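Local coordinates for protein phosphoribosylformylglycinamidine cyclo-ligase (Thermus thermophilus HB8, PDB 5AVM) that probably catalyses the ATP-dependent ring closure of formylglycinamidine ribonucleotide to 5-aminoimidazole ribonucleotide, a step of de novo purine biosynthesis, at residues R219-Y224 with A241-G246; P207-S212 with I272-P277; L225-L230 with K314-F319. One frame throughout, in Å; residues are numbered along the deposited sequence.

Interaction 1: residues R219-Y224 with A241-G246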
ATOM      1  N   ARG B 219      12.972 -14.070  13.707  1.00 31.87           N
ATOM      2  CA  ARG B 219      13.967 -14.136  12.642  1.00 31.00           C
ATOM      3  C   ARG B 219      13.259 -13.634  11.386  1.00 30.43           C
ATOM      4  O   ARG B 219      12.215 -14.167  10.987  1.00 30.86           O
ATOM      5  CB  ARG B 219      14.454 -15.574  12.438  1.00 30.76           C
ATOM      6  CG  ARG B 219      15.446 -15.738  11.299  1.00 30.30           C
ATOM      7  CD  ARG B 219      16.376 -16.907  11.564  1.00 32.50           C
ATOM      8  NE  ARG B 219      17.292 -16.634  12.680  1.00 33.68           N
ATOM      9  CZ  ARG B 219      17.505 -17.467  13.696  1.00 33.40           C
ATOM     10  NH1 ARG B 219      16.866 -18.633  13.749  1.00 33.81           N
ATOM     11  NH2 ARG B 219      18.354 -17.136  14.660  1.00 30.84           N
ATOM     12  N   PRO B 220      13.814 -12.594  10.750  1.00 28.89           N
ATOM     13  CA  PRO B 220      13.229 -12.010   9.542  1.00 27.28           C
ATOM     14  C   PRO B 220      12.861 -12.961   8.400  1.00 26.34           C
ATOM     15  O   PRO B 220      13.457 -14.025   8.230  1.00 25.27           O
ATOM     16  CB  PRO B 220      14.279 -10.984   9.117  1.00 28.04           C
ATOM     17  CG  PRO B 220      14.888 -10.566  10.427  1.00 27.66           C
ATOM     18  CD  PRO B 220      15.050 -11.885  11.133  1.00 28.20           C
ATOM     19  N   HIS B 221      11.858 -12.552   7.629  1.00 25.13           N
ATOM     20  CA  HIS B 221      11.404 -13.289   6.455  1.00 21.79           C
ATOM     21  C   HIS B 221      12.645 -13.347   5.550  1.00 20.68           C
ATOM     22  O   HIS B 221      13.309 -12.334   5.347  1.00 19.65           O
ATOM     23  CB  HIS B 221      10.279 -12.499   5.780  1.00 19.60           C
ATOM     24  CG  HIS B 221       9.573 -13.239   4.686  1.00 18.77           C
ATOM     25  ND1 HIS B 221       8.242 -13.590   4.769  1.00 19.42           N
ATOM     26  CD2 HIS B 221      10.006 -13.690   3.486  1.00 17.76           C
ATOM     27  CE1 HIS B 221       7.886 -14.226   3.667  1.00 16.25           C
ATOM     28  NE2 HIS B 221       8.939 -14.299   2.873  1.00 17.44           N
ATOM     29  N   ARG B 222      12.964 -14.522   5.019  1.00 20.58           N
ATOM     30  CA  ARG B 222      14.142 -14.673   4.167  1.00 21.72           C
ATOM     31  C   ARG B 222      13.924 -14.304   2.695  1.00 22.07           C
ATOM     32  O   ARG B 222      12.956 -14.744   2.070  1.00 21.73           O
ATOM     33  CB  ARG B 222      14.651 -16.112   4.266  1.00 22.25           C
ATOM     34  CG  ARG B 222      15.925 -16.400   3.503  1.00 25.16           C
ATOM     35  CD  ARG B 222      16.504 -17.737   3.936  1.00 28.03           C
ATOM     36  NE  ARG B 222      16.961 -17.679   5.324  1.00 33.31           N
ATOM     37  CZ  ARG B 222      17.297 -18.738   6.063  1.00 35.46           C
ATOM     38  NH1 ARG B 222      17.228 -19.962   5.557  1.00 35.84           N
ATOM     39  NH2 ARG B 222      17.709 -18.573   7.315  1.00 34.51           N
ATOM     40  N   ALA B 223      14.836 -13.501   2.148  1.00 22.30           N
ATOM     41  CA  ALA B 223      14.779 -13.085   0.749  1.00 22.38           C
ATOM     42  C   ALA B 223      15.595 -14.040  -0.110  1.00 23.24           C
ATOM     43  O   ALA B 223      16.672 -14.476   0.293  1.00 24.17           O
ATOM     44  CB  ALA B 223      15.325 -11.675   0.595  1.00 22.14           C
ATOM     45  N   TYR B 224      15.088 -14.350  -1.301  1.00 24.25           N
ATOM     46  CA  TYR B 224      15.779 -15.254  -2.216  1.00 23.86           C
ATOM     47  C   TYR B 224      16.301 -14.562  -3.468  1.00 24.62           C
ATOM     48  O   TYR B 224      16.480 -15.199  -4.508  1.00 23.04           O
ATOM     49  CB  TYR B 224      14.846 -16.401  -2.604  1.00 23.05           C
ATOM     50  CG  TYR B 224      14.394 -17.183  -1.395  1.00 24.48           C
ATOM     51  CD1 TYR B 224      15.299 -17.947  -0.659  1.00 24.03           C
ATOM     52  CD2 TYR B 224      13.087 -17.084  -0.934  1.00 24.30           C
ATOM     53  CE1 TYR B 224      14.913 -18.585   0.512  1.00 25.99           C
ATOM     54  CE2 TYR B 224      12.690 -17.716   0.230  1.00 26.06           C
ATOM     55  CZ  TYR B 224      13.606 -18.462   0.949  1.00 26.44           C
ATOM     56  OH  TYR B 224      13.203 -19.071   2.112  1.00 29.56           O
ATOM     57  N   ALA B 241       7.089 -20.474  -9.957  1.00 27.47           N
ATOM     58  CA  ALA B 241       7.626 -20.378  -8.610  1.00 26.82           C
ATOM     59  C   ALA B 241       6.511 -19.938  -7.691  1.00 26.65           C
ATOM     60  O   ALA B 241       5.591 -19.226  -8.106  1.00 27.55           O
ATOM     61  CB  ALA B 241       8.785 -19.378  -8.560  1.00 25.35           C
ATOM     62  N   ALA B 242       6.588 -20.378  -6.444  1.00 25.62           N
ATOM     63  CA  ALA B 242       5.574 -20.028  -5.476  1.00 24.21           C
ATOM     64  C   ALA B 242       6.227 -19.563  -4.204  1.00 24.27           C
ATOM     65  O   ALA B 242       7.150 -20.199  -3.704  1.00 24.38           O
ATOM     66  CB  ALA B 242       4.681 -21.227  -5.192  1.00 24.50           C
ATOM     67  N   HIS B 243       5.764 -18.425  -3.703  1.00 23.95           N
ATOM     68  CA  HIS B 243       6.261 -17.901  -2.449  1.00 23.77           C
ATOM     69  C   HIS B 243       5.229 -18.474  -1.490  1.00 23.71           C
ATOM     70  O   HIS B 243       4.033 -18.260  -1.683  1.00 23.68           O
ATOM     71  CB  HIS B 243       6.206 -16.380  -2.436  1.00 23.97           C
ATOM     72  CG  HIS B 243       6.873 -15.766  -1.245  1.00 24.30           C
ATOM     73  ND1 HIS B 243       6.552 -14.511  -0.777  1.00 25.54           N
ATOM     74  CD2 HIS B 243       7.851 -16.232  -0.433  1.00 24.72           C
ATOM     75  CE1 HIS B 243       7.304 -14.229   0.274  1.00 24.30           C
ATOM     76  NE2 HIS B 243       8.101 -15.256   0.503  1.00 24.23           N
ATOM     77  N   ILE B 244       5.682 -19.230  -0.491  1.00 24.99           N
ATOM     78  CA  ILE B 244       4.778 -19.859   0.481  1.00 25.01           C
ATOM     79  C   ILE B 244       4.475 -18.925   1.647  1.00 25.31           C
ATOM     80  O   ILE B 244       5.195 -18.881   2.653  1.00 23.83           O
ATOM     81  CB  ILE B 244       5.365 -21.188   1.018  1.00 24.49           C
ATOM     82  CG1 ILE B 244       5.769 -22.075  -0.166  1.00 23.34           C
ATOM     83  CG2 ILE B 244       4.345 -21.899   1.905  1.00 23.42           C
ATOM     84  CD1 ILE B 244       4.700 -22.182  -1.249  1.00 22.59           C
ATOM     85  N   THR B 245       3.386 -18.184   1.480  1.00 26.03           N
ATOM     86  CA  THR B 245       2.933 -17.211   2.445  1.00 26.47           C
ATOM     87  C   THR B 245       1.590 -17.648   3.027  1.00 28.25           C
ATOM     88  O   THR B 245       1.370 -18.837   3.240  1.00 28.94           O
ATOM     89  CB  THR B 245       2.818 -15.835   1.767  1.00 25.41           C
ATOM     90  OG1 THR B 245       2.013 -15.951   0.588  1.00 24.85           O
ATOM     91  CG2 THR B 245       4.202 -15.320   1.376  1.00 20.61           C
ATOM     92  N   GLY B 246       0.701 -16.691   3.284  1.00 30.07           N
ATOM     93  CA  GLY B 246      -0.597 -17.013   3.850  1.00 29.28           C
ATOM     94  C   GLY B 246      -1.256 -18.166   3.129  1.00 29.20           C
ATOM     95  O   GLY B 246      -1.329 -18.163   1.903  1.00 29.70           O
TER

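Interaction 2: residues P207-S212 with I272-P277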
ATOM      1  N   PRO B 207      15.263 -25.868  24.569  1.00 46.19           N
ATOM      2  CA  PRO B 207      16.177 -26.958  24.231  1.00 45.18           C
ATOM      3  C   PRO B 207      16.252 -27.234  22.737  1.00 44.16           C
ATOM      4  O   PRO B 207      17.220 -26.865  22.073  1.00 43.99           O
ATOM      5  CB  PRO B 207      15.606 -28.141  25.012  1.00 45.71           C
ATOM      6  CG  PRO B 207      14.140 -27.829  25.070  1.00 45.67           C
ATOM      7  CD  PRO B 207      14.165 -26.362  25.419  1.00 45.83           C
ATOM      8  N   GLU B 208      15.206 -27.866  22.216  1.00 43.18           N
ATOM      9  CA  GLU B 208      15.128 -28.242  20.808  1.00 42.28           C
ATOM     10  C   GLU B 208      15.287 -27.153  19.744  1.00 42.20           C
ATOM     11  O   GLU B 208      15.309 -27.466  18.552  1.00 41.99           O
ATOM     12  CB  GLU B 208      13.821 -28.996  20.563  1.00 41.80           C
ATOM     13  CG  GLU B 208      12.566 -28.254  20.988  1.00 40.84           C
ATOM     14  CD  GLU B 208      11.344 -29.158  21.010  1.00 41.48           C
ATOM     15  OE1 GLU B 208      10.934 -29.642  19.933  1.00 41.14           O
ATOM     16  OE2 GLU B 208      10.800 -29.391  22.111  1.00 40.79           O
ATOM     17  N   LEU B 209      15.411 -25.890  20.152  1.00 41.93           N
ATOM     18  CA  LEU B 209      15.547 -24.798  19.183  1.00 40.99           C
ATOM     19  C   LEU B 209      16.982 -24.327  18.975  1.00 41.00           C
ATOM     20  O   LEU B 209      17.379 -24.025  17.848  1.00 42.69           O
ATOM     21  CB  LEU B 209      14.686 -23.591  19.595  1.00 38.68           C
ATOM     22  CG  LEU B 209      13.190 -23.812  19.841  1.00 38.22           C
ATOM     23  CD1 LEU B 209      12.512 -22.471  20.064  1.00 36.78           C
ATOM     24  CD2 LEU B 209      12.563 -24.533  18.663  1.00 37.03           C
ATOM     25  N   GLY B 210      17.760 -24.270  20.054  1.00 39.93           N
ATOM     26  CA  GLY B 210      19.131 -23.799  19.952  1.00 37.92           C
ATOM     27  C   GLY B 210      19.153 -22.300  20.210  1.00 36.77           C
ATOM     28  O   GLY B 210      20.190 -21.643  20.113  1.00 37.11           O
ATOM     29  N   GLU B 211      17.982 -21.769  20.550  1.00 34.99           N
ATOM     30  CA  GLU B 211      17.799 -20.353  20.828  1.00 34.06           C
ATOM     31  C   GLU B 211      16.443 -20.229  21.508  1.00 34.66           C
ATOM     32  O   GLU B 211      15.786 -21.242  21.761  1.00 34.08           O
ATOM     33  CB  GLU B 211      17.792 -19.562  19.522  1.00 33.81           C
ATOM     34  CG  GLU B 211      16.541 -19.772  18.677  1.00 31.66           C
ATOM     35  CD  GLU B 211      16.761 -19.437  17.217  1.00 30.71           C
ATOM     36  OE1 GLU B 211      17.503 -18.475  16.936  1.00 32.16           O
ATOM     37  OE2 GLU B 211      16.190 -20.130  16.351  1.00 29.08           O
ATOM     38  N   SER B 212      16.019 -18.997  21.786  1.00 35.59           N
ATOM     39  CA  SER B 212      14.732 -18.756  22.444  1.00 35.88           C
ATOM     40  C   SER B 212      13.575 -18.570  21.463  1.00 36.12           C
ATOM     41  O   SER B 212      13.764 -18.587  20.242  1.00 36.06           O
ATOM     42  CB  SER B 212      14.823 -17.518  23.331  1.00 36.25           C
ATOM     43  OG  SER B 212      15.061 -16.357  22.554  1.00 37.06           O
ATOM     44  N   ILE B 272      12.868 -28.974   8.156  1.00 30.74           N
ATOM     45  CA  ILE B 272      11.787 -28.201   8.748  1.00 29.89           C
ATOM     46  C   ILE B 272      12.307 -27.457   9.973  1.00 30.82           C
ATOM     47  O   ILE B 272      12.823 -28.077  10.899  1.00 32.99           O
ATOM     48  CB  ILE B 272      10.621 -29.120   9.177  1.00 28.99           C
ATOM     49  CG1 ILE B 272      10.086 -29.876   7.958  1.00 26.86           C
ATOM     50  CG2 ILE B 272       9.514 -28.300   9.829  1.00 29.48           C
ATOM     51  CD1 ILE B 272       8.919 -30.796   8.259  1.00 25.56           C
ATOM     52  N   PRO B 273      12.213 -26.112   9.983  1.00 31.08           N
ATOM     53  CA  PRO B 273      12.701 -25.380  11.154  1.00 30.77           C
ATOM     54  C   PRO B 273      12.152 -26.065  12.405  1.00 30.56           C
ATOM     55  O   PRO B 273      11.020 -26.540  12.398  1.00 31.22           O
ATOM     56  CB  PRO B 273      12.119 -23.983  10.946  1.00 28.92           C
ATOM     57  CG  PRO B 273      12.195 -23.832   9.472  1.00 28.21           C
ATOM     58  CD  PRO B 273      11.695 -25.176   8.969  1.00 30.01           C
ATOM     59  N   PRO B 274      12.944 -26.128  13.487  1.00 30.68           N
ATOM     60  CA  PRO B 274      12.518 -26.769  14.737  1.00 30.60           C
ATOM     61  C   PRO B 274      11.392 -26.053  15.478  1.00 31.30           C
ATOM     62  O   PRO B 274      10.670 -26.667  16.274  1.00 31.21           O
ATOM     63  CB  PRO B 274      13.804 -26.806  15.550  1.00 30.45           C
ATOM     64  CG  PRO B 274      14.469 -25.525  15.141  1.00 32.02           C
ATOM     65  CD  PRO B 274      14.283 -25.531  13.638  1.00 30.96           C
ATOM     66  N   VAL B 275      11.251 -24.754  15.216  1.00 30.85           N
ATOM     67  CA  VAL B 275      10.222 -23.946  15.865  1.00 28.16           C
ATOM     68  C   VAL B 275       8.812 -24.383  15.496  1.00 27.93           C
ATOM     69  O   VAL B 275       7.887 -24.154  16.267  1.00 28.42           O
ATOM     70  CB  VAL B 275      10.370 -22.454  15.511  1.00 27.70           C
ATOM     71  CG1 VAL B 275       9.945 -22.214  14.070  1.00 25.87           C
ATOM     72  CG2 VAL B 275       9.551 -21.620  16.468  1.00 26.15           C
ATOM     73  N   PHE B 276       8.647 -25.015  14.331  1.00 27.33           N
ATOM     74  CA  PHE B 276       7.325 -25.464  13.895  1.00 27.25           C
ATOM     75  C   PHE B 276       6.728 -26.612  14.712  1.00 28.32           C
ATOM     76  O   PHE B 276       5.684 -26.446  15.347  1.00 28.30           O
ATOM     77  CB  PHE B 276       7.351 -25.847  12.413  1.00 26.47           C
ATOM     78  CG  PHE B 276       7.496 -24.674  11.490  1.00 29.07           C
ATOM     79  CD1 PHE B 276       6.588 -23.619  11.538  1.00 29.11           C
ATOM     80  CD2 PHE B 276       8.547 -24.611  10.579  1.00 28.73           C
ATOM     81  CE1 PHE B 276       6.729 -22.518  10.691  1.00 29.63           C
ATOM     82  CE2 PHE B 276       8.696 -23.515   9.729  1.00 28.12           C
ATOM     83  CZ  PHE B 276       7.788 -22.469   9.786  1.00 27.95           C
ATOM     84  N   PRO B 277       7.372 -27.796  14.706  1.00 29.17           N
ATOM     85  CA  PRO B 277       6.813 -28.906  15.483  1.00 29.54           C
ATOM     86  C   PRO B 277       6.697 -28.559  16.961  1.00 30.36           C
ATOM     87  O   PRO B 277       5.890 -29.139  17.683  1.00 29.86           O
ATOM     88  CB  PRO B 277       7.793 -30.041  15.211  1.00 29.90           C
ATOM     89  CG  PRO B 277       9.091 -29.324  14.973  1.00 29.69           C
ATOM     90  CD  PRO B 277       8.666 -28.176  14.107  1.00 29.23           C
TER
HETATM   91  O   HOH W   1      11.593 -28.818  17.367  1.00 20.33           O

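Interaction 3: residues L225-L230 with K314-F319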
ATOM      1  N   LEU B 225      16.559 -13.260  -3.361  1.00 26.07           N
ATOM      2  CA  LEU B 225      17.057 -12.499  -4.501  1.00 29.58           C
ATOM      3  C   LEU B 225      18.444 -13.007  -4.915  1.00 31.45           C
ATOM      4  O   LEU B 225      18.701 -13.260  -6.098  1.00 32.01           O
ATOM      5  CB  LEU B 225      17.097 -10.995  -4.159  1.00 28.64           C
ATOM      6  CG  LEU B 225      17.457  -9.987  -5.271  1.00 27.97           C
ATOM      7  CD1 LEU B 225      16.608 -10.235  -6.509  1.00 23.92           C
ATOM      8  CD2 LEU B 225      17.262  -8.565  -4.757  1.00 26.30           C
ATOM      9  N   LYS B 226      19.328 -13.170  -3.934  1.00 33.26           N
ATOM     10  CA  LYS B 226      20.680 -13.653  -4.189  1.00 33.86           C
ATOM     11  C   LYS B 226      20.608 -14.995  -4.923  1.00 33.00           C
ATOM     12  O   LYS B 226      21.316 -15.219  -5.905  1.00 32.38           O
ATOM     13  CB  LYS B 226      21.428 -13.767  -2.857  1.00 36.68           C
ATOM     14  CG  LYS B 226      21.359 -12.460  -2.046  1.00 41.17           C
ATOM     15  CD  LYS B 226      22.029 -12.529  -0.671  1.00 44.33           C
ATOM     16  CE  LYS B 226      23.552 -12.481  -0.755  1.00 46.56           C
ATOM     17  NZ  LYS B 226      24.185 -12.485   0.601  1.00 47.87           N
ATOM     18  N   GLU B 227      19.730 -15.879  -4.456  1.00 33.46           N
ATOM     19  CA  GLU B 227      19.543 -17.187  -5.081  1.00 31.94           C
ATOM     20  C   GLU B 227      19.228 -17.022  -6.562  1.00 32.10           C
ATOM     21  O   GLU B 227      20.036 -17.365  -7.422  1.00 33.09           O
ATOM     22  CB  GLU B 227      18.385 -17.932  -4.424  1.00 30.62           C
ATOM     23  CG  GLU B 227      18.776 -18.914  -3.345  1.00 30.51           C
ATOM     24  CD  GLU B 227      19.171 -18.267  -2.043  1.00 30.71           C
ATOM     25  OE1 GLU B 227      18.960 -17.046  -1.891  1.00 30.17           O
ATOM     26  OE2 GLU B 227      19.681 -18.995  -1.163  1.00 31.91           O
ATOM     27  N   PHE B 228      18.037 -16.492  -6.839  1.00 31.79           N
ATOM     28  CA  PHE B 228      17.559 -16.265  -8.198  1.00 29.93           C
ATOM     29  C   PHE B 228      18.605 -15.680  -9.129  1.00 31.13           C
ATOM     30  O   PHE B 228      18.753 -16.136 -10.261  1.00 32.69           O
ATOM     31  CB  PHE B 228      16.324 -15.357  -8.183  1.00 25.64           C
ATOM     32  CG  PHE B 228      15.049 -16.087  -7.894  1.00 23.53           C
ATOM     33  CD1 PHE B 228      14.805 -16.621  -6.635  1.00 22.79           C
ATOM     34  CD2 PHE B 228      14.113 -16.301  -8.901  1.00 23.22           C
ATOM     35  CE1 PHE B 228      13.643 -17.369  -6.383  1.00 22.78           C
ATOM     36  CE2 PHE B 228      12.949 -17.047  -8.658  1.00 22.78           C
ATOM     37  CZ  PHE B 228      12.717 -17.582  -7.396  1.00 21.06           C
ATOM     38  N   ARG B 229      19.328 -14.670  -8.665  1.00 32.36           N
ATOM     39  CA  ARG B 229      20.350 -14.060  -9.499  1.00 33.78           C
ATOM     40  C   ARG B 229      21.396 -15.093  -9.902  1.00 33.82           C
ATOM     41  O   ARG B 229      21.871 -15.098 -11.035  1.00 33.11           O
ATOM     42  CB  ARG B 229      20.982 -12.870  -8.774  1.00 34.00           C
ATOM     43  CG  ARG B 229      20.114 -11.617  -8.857  1.00 37.04           C
ATOM     44  CD  ARG B 229      20.606 -10.487  -7.962  1.00 40.51           C
ATOM     45  NE  ARG B 229      19.864  -9.241  -8.180  1.00 41.54           N
ATOM     46  CZ  ARG B 229      19.924  -8.184  -7.372  1.00 43.72           C
ATOM     47  NH1 ARG B 229      20.689  -8.220  -6.287  1.00 43.98           N
ATOM     48  NH2 ARG B 229      19.222  -7.088  -7.648  1.00 42.43           N
ATOM     49  N   LEU B 230      21.731 -15.988  -8.980  1.00 34.38           N
ATOM     50  CA  LEU B 230      22.712 -17.026  -9.264  1.00 35.51           C
ATOM     51  C   LEU B 230      22.206 -17.934 -10.373  1.00 35.45           C
ATOM     52  O   LEU B 230      22.984 -18.409 -11.201  1.00 36.26           O
ATOM     53  CB  LEU B 230      22.981 -17.866  -8.017  1.00 37.46           C
ATOM     54  CG  LEU B 230      23.572 -17.143  -6.810  1.00 37.61           C
ATOM     55  CD1 LEU B 230      23.716 -18.132  -5.661  1.00 37.97           C
ATOM     56  CD2 LEU B 230      24.918 -16.532  -7.184  1.00 38.05           C
ATOM     57  N   LYS B 314      23.524 -26.947  -7.427  1.00 39.82           N
ATOM     58  CA  LYS B 314      24.976 -26.810  -7.420  1.00 39.96           C
ATOM     59  C   LYS B 314      25.330 -25.337  -7.235  1.00 39.97           C
ATOM     60  O   LYS B 314      26.474 -24.988  -6.924  1.00 39.57           O
ATOM     61  CB  LYS B 314      25.556 -27.303  -8.746  1.00 41.16           C
ATOM     62  CG  LYS B 314      25.060 -28.670  -9.176  1.00 44.34           C
ATOM     63  CD  LYS B 314      25.510 -28.985 -10.604  1.00 48.08           C
ATOM     64  CE  LYS B 314      24.887 -30.281 -11.127  1.00 49.35           C
ATOM     65  NZ  LYS B 314      25.190 -30.522 -12.571  1.00 49.48           N
ATOM     66  N   LEU B 315      24.330 -24.479  -7.432  1.00 39.53           N
ATOM     67  CA  LEU B 315      24.493 -23.032  -7.318  1.00 39.06           C
ATOM     68  C   LEU B 315      23.774 -22.495  -6.086  1.00 38.70           C
ATOM     69  O   LEU B 315      24.174 -21.484  -5.500  1.00 38.39           O
ATOM     70  CB  LEU B 315      23.912 -22.341  -8.557  1.00 38.77           C
ATOM     71  CG  LEU B 315      24.313 -22.869  -9.937  1.00 39.77           C
ATOM     72  CD1 LEU B 315      23.440 -22.235 -11.014  1.00 38.87           C
ATOM     73  CD2 LEU B 315      25.783 -22.579 -10.179  1.00 39.73           C
ATOM     74  N   VAL B 316      22.706 -23.174  -5.694  1.00 37.68           N
ATOM     75  CA  VAL B 316      21.931 -22.717  -4.558  1.00 37.79           C
ATOM     76  C   VAL B 316      21.567 -23.798  -3.536  1.00 37.19           C
ATOM     77  O   VAL B 316      21.546 -24.994  -3.839  1.00 35.03           O
ATOM     78  CB  VAL B 316      20.640 -22.021  -5.052  1.00 36.67           C
ATOM     79  CG1 VAL B 316      19.873 -22.944  -5.973  1.00 36.94           C
ATOM     80  CG2 VAL B 316      19.769 -21.647  -3.883  1.00 39.03           C
ATOM     81  N   GLU B 317      21.293 -23.339  -2.318  1.00 37.70           N
ATOM     82  CA  GLU B 317      20.899 -24.188  -1.201  1.00 37.81           C
ATOM     83  C   GLU B 317      19.431 -24.567  -1.383  1.00 36.64           C
ATOM     84  O   GLU B 317      18.542 -23.823  -0.986  1.00 38.38           O
ATOM     85  CB  GLU B 317      21.086 -23.411   0.104  1.00 39.21           C
ATOM     86  CG  GLU B 317      20.728 -24.159   1.371  1.00 43.22           C
ATOM     87  CD  GLU B 317      21.153 -23.397   2.614  1.00 46.31           C
ATOM     88  OE1 GLU B 317      22.357 -23.075   2.721  1.00 47.58           O
ATOM     89  OE2 GLU B 317      20.295 -23.120   3.482  1.00 48.23           O
ATOM     90  N   GLY B 318      19.176 -25.723  -1.989  1.00 35.51           N
ATOM     91  CA  GLY B 318      17.805 -26.139  -2.213  1.00 32.75           C
ATOM     92  C   GLY B 318      17.564 -27.603  -1.935  1.00 31.28           C
ATOM     93  O   GLY B 318      18.469 -28.312  -1.512  1.00 31.51           O
ATOM     94  N   PHE B 319      16.344 -28.058  -2.185  1.00 29.75           N
ATOM     95  CA  PHE B 319      15.979 -29.446  -1.943  1.00 30.11           C
ATOM     96  C   PHE B 319      14.941 -29.945  -2.947  1.00 31.38           C
ATOM     97  O   PHE B 319      13.865 -29.354  -3.069  1.00 31.85           O
ATOM     98  CB  PHE B 319      15.402 -29.583  -0.530  1.00 29.42           C
ATOM     99  CG  PHE B 319      16.349 -29.164   0.557  1.00 28.74           C
ATOM    100  CD1 PHE B 319      17.286 -30.061   1.067  1.00 28.87           C
ATOM    101  CD2 PHE B 319      16.319 -27.865   1.056  1.00 27.64           C
ATOM    102  CE1 PHE B 319      18.179 -29.671   2.057  1.00 29.63           C
ATOM    103  CE2 PHE B 319      17.206 -27.460   2.047  1.00 29.02           C
ATOM    104  CZ  PHE B 319      18.140 -28.364   2.549  1.00 30.29           C
TER
HETATM  105  O   HOH W   2      21.863 -20.545  -1.572  1.00 26.26           O

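Interaction 1: residues R219-Y224 with A241-G246
His221 and His243 join two otherwise distant pieces of backbone, the loop before helix 225-233 and the end of strand 240-243, through a single ring-to-ring hydrogen bond. NE2 of His221 lies 2.7 Å from NE2 of His243, and the bond is moderately bent at 150°. The two side chains extend from opposite directions, each with CG anti to its own backbone nitrogen (chi1 -171° in His221), which carries the imidazoles toward each other between the two segments. There they meet rim to rim with their planes 65° apart, and neither ring lies over the face of the other.

This is the tight part of the contact. The rest is loose: the backbones stay well apart, with His221 CA 10.2 Å from Thr245 CA, and Thr245 CG2 approaches His221 CE1 only at 4.5 Å. That same methyl does closer work within its own segment, covering one face of the His243 ring near the rim.

Both histidines are buried, and their far nitrogens are occupied too: ND1 of His221 bonds to Thr187 OG1, and ND1 of His243 to Asp90 OD1. The bonds at both nitrogens of each ring fix its rotation, and the hydrogen between the two NE2 atoms belongs to one polar network that runs from Asp90 through both imidazoles to Thr187.

Interaction 2: residues P207-S212 with I272-P277
Leu209 reaches Pro274 and Val275 by swinging CG beside its backbone nitrogen (chi1 -55°) and setting CD1 anti to CA (chi2 -173°), a combination that turns the other branch, CD2, to the neighbouring segment. CD2 settles against the peptide link joining Pro274 to Val275, with Leu209 CD2 at 3.7 Å from both Pro274 C and Val275 N. Side-chain packing is looser: CD2 of Leu209 stands 4.0 Å from CB of Pro274, and 4.4 Å from CB of Val275. The methyl thus sits against a turn of backbone more than between two side chains.

Pro274 contributes a second meeting point, its ring carbon CB lying 3.4 Å from the carbonyl oxygen of Glu208. With CG between its backbone N and carbonyl carbon (chi1 55°), Glu208 extends its carboxylate along the same side, where a water bridges to the proline. That water donates to Glu208 OE1 at 2.8 Å, and also to the backbone oxygen of Pro274 at 2.6 Å. The other carboxylate oxygen, OE2, makes a salt bridge with Arg281 further along helix 275-283, so Glu208 is tied to this helix region both directly and through solvent.

Val275 is buried, and beyond Leu209 it also packs on Leu217 of helix 213-218, whereas Glu208 and Pro274 are exposed. The contact therefore grades from an apolar inner side to a hydrated outer one. It joins two lead-in segments of the C-terminal AIR-synthase-related domain: one that runs up to helix 213-218, with Ser212 at its N-cap, and a proline-rich entry to helix 275-283 (Pro273, Pro274, Pro277), proline being well tolerated near a helix N-terminus.

Interaction 3: residues L225-L230 with K314-F319
Glu227 grips the 314-319 loop through a water, which donates to Glu227 OE2 at 2.7 Å and accepts from the backbone N of Glu317 at 2.9 Å. The water thus has a carboxylate on one side and an amide N-H on the other, a bridge between a helix side chain and a loop backbone. A bend at chi2 (75°) folds the glutamate over beside Val316; the two side chains are neighbours, but the modelled packing of their carbons is doubtful in detail. The carboxylate of Glu317 points elsewhere, keeping its OE1 6.2 Å from Glu227 OE2, a spacing that probably eases the repulsion between like charges. In the first turn of helix 225-233, the negative charge of Glu227 would probably also be favoured by the helix dipole.

One turn further on, Leu230 and Leu315 meet in a reciprocal manner: each sends a methyl to the other's main chain. CD1 of Leu230 comes to 3.4 Å from the backbone oxygen of Leu315, while CD1 of Leu315 stands 3.9 Å from the backbone oxygen of Leu230. The main chains run close here, Leu230 CA lying 6.6 Å from Leu315 CA, although the leucines remain at the margin.

Beneath this pair of contacts, Leu180 of strand 176-181 touches both Glu227 and Val316. Phe228, on another side of the helix, packs on Met300 and Leu302 of strand 298-304 and on Leu92 of helix 79-92. The loop itself comes from helix 306-313 and leads into strand 319-326, where Phe319 pairs with Ala179; helix 225-233 packs against strands 176-181 and 298-304 of the mixed sheet, and also touches helix 79-92.

Interaction 1 is the core contact of the three, near the centre of the chain, and it rests on a directional bond between buried rings. Interactions 2 and 3 lie further out, where methyl groups pack against backbone and a water completes a carboxylate's link to the other segment. Interactions 1 and 3 both lean on helix 79-92 and strand 298-304, and they adjoin in sequence: Tyr224 holds the N-cap position of the helix used by interaction 3. Interaction 1 is nested along the chain within the loop closed by interaction 2, and the salt bridge from Arg219 to Glu211 joins them directly. Interactions 2 and 3 do not touch, their nearest atoms being about 8 Å apart.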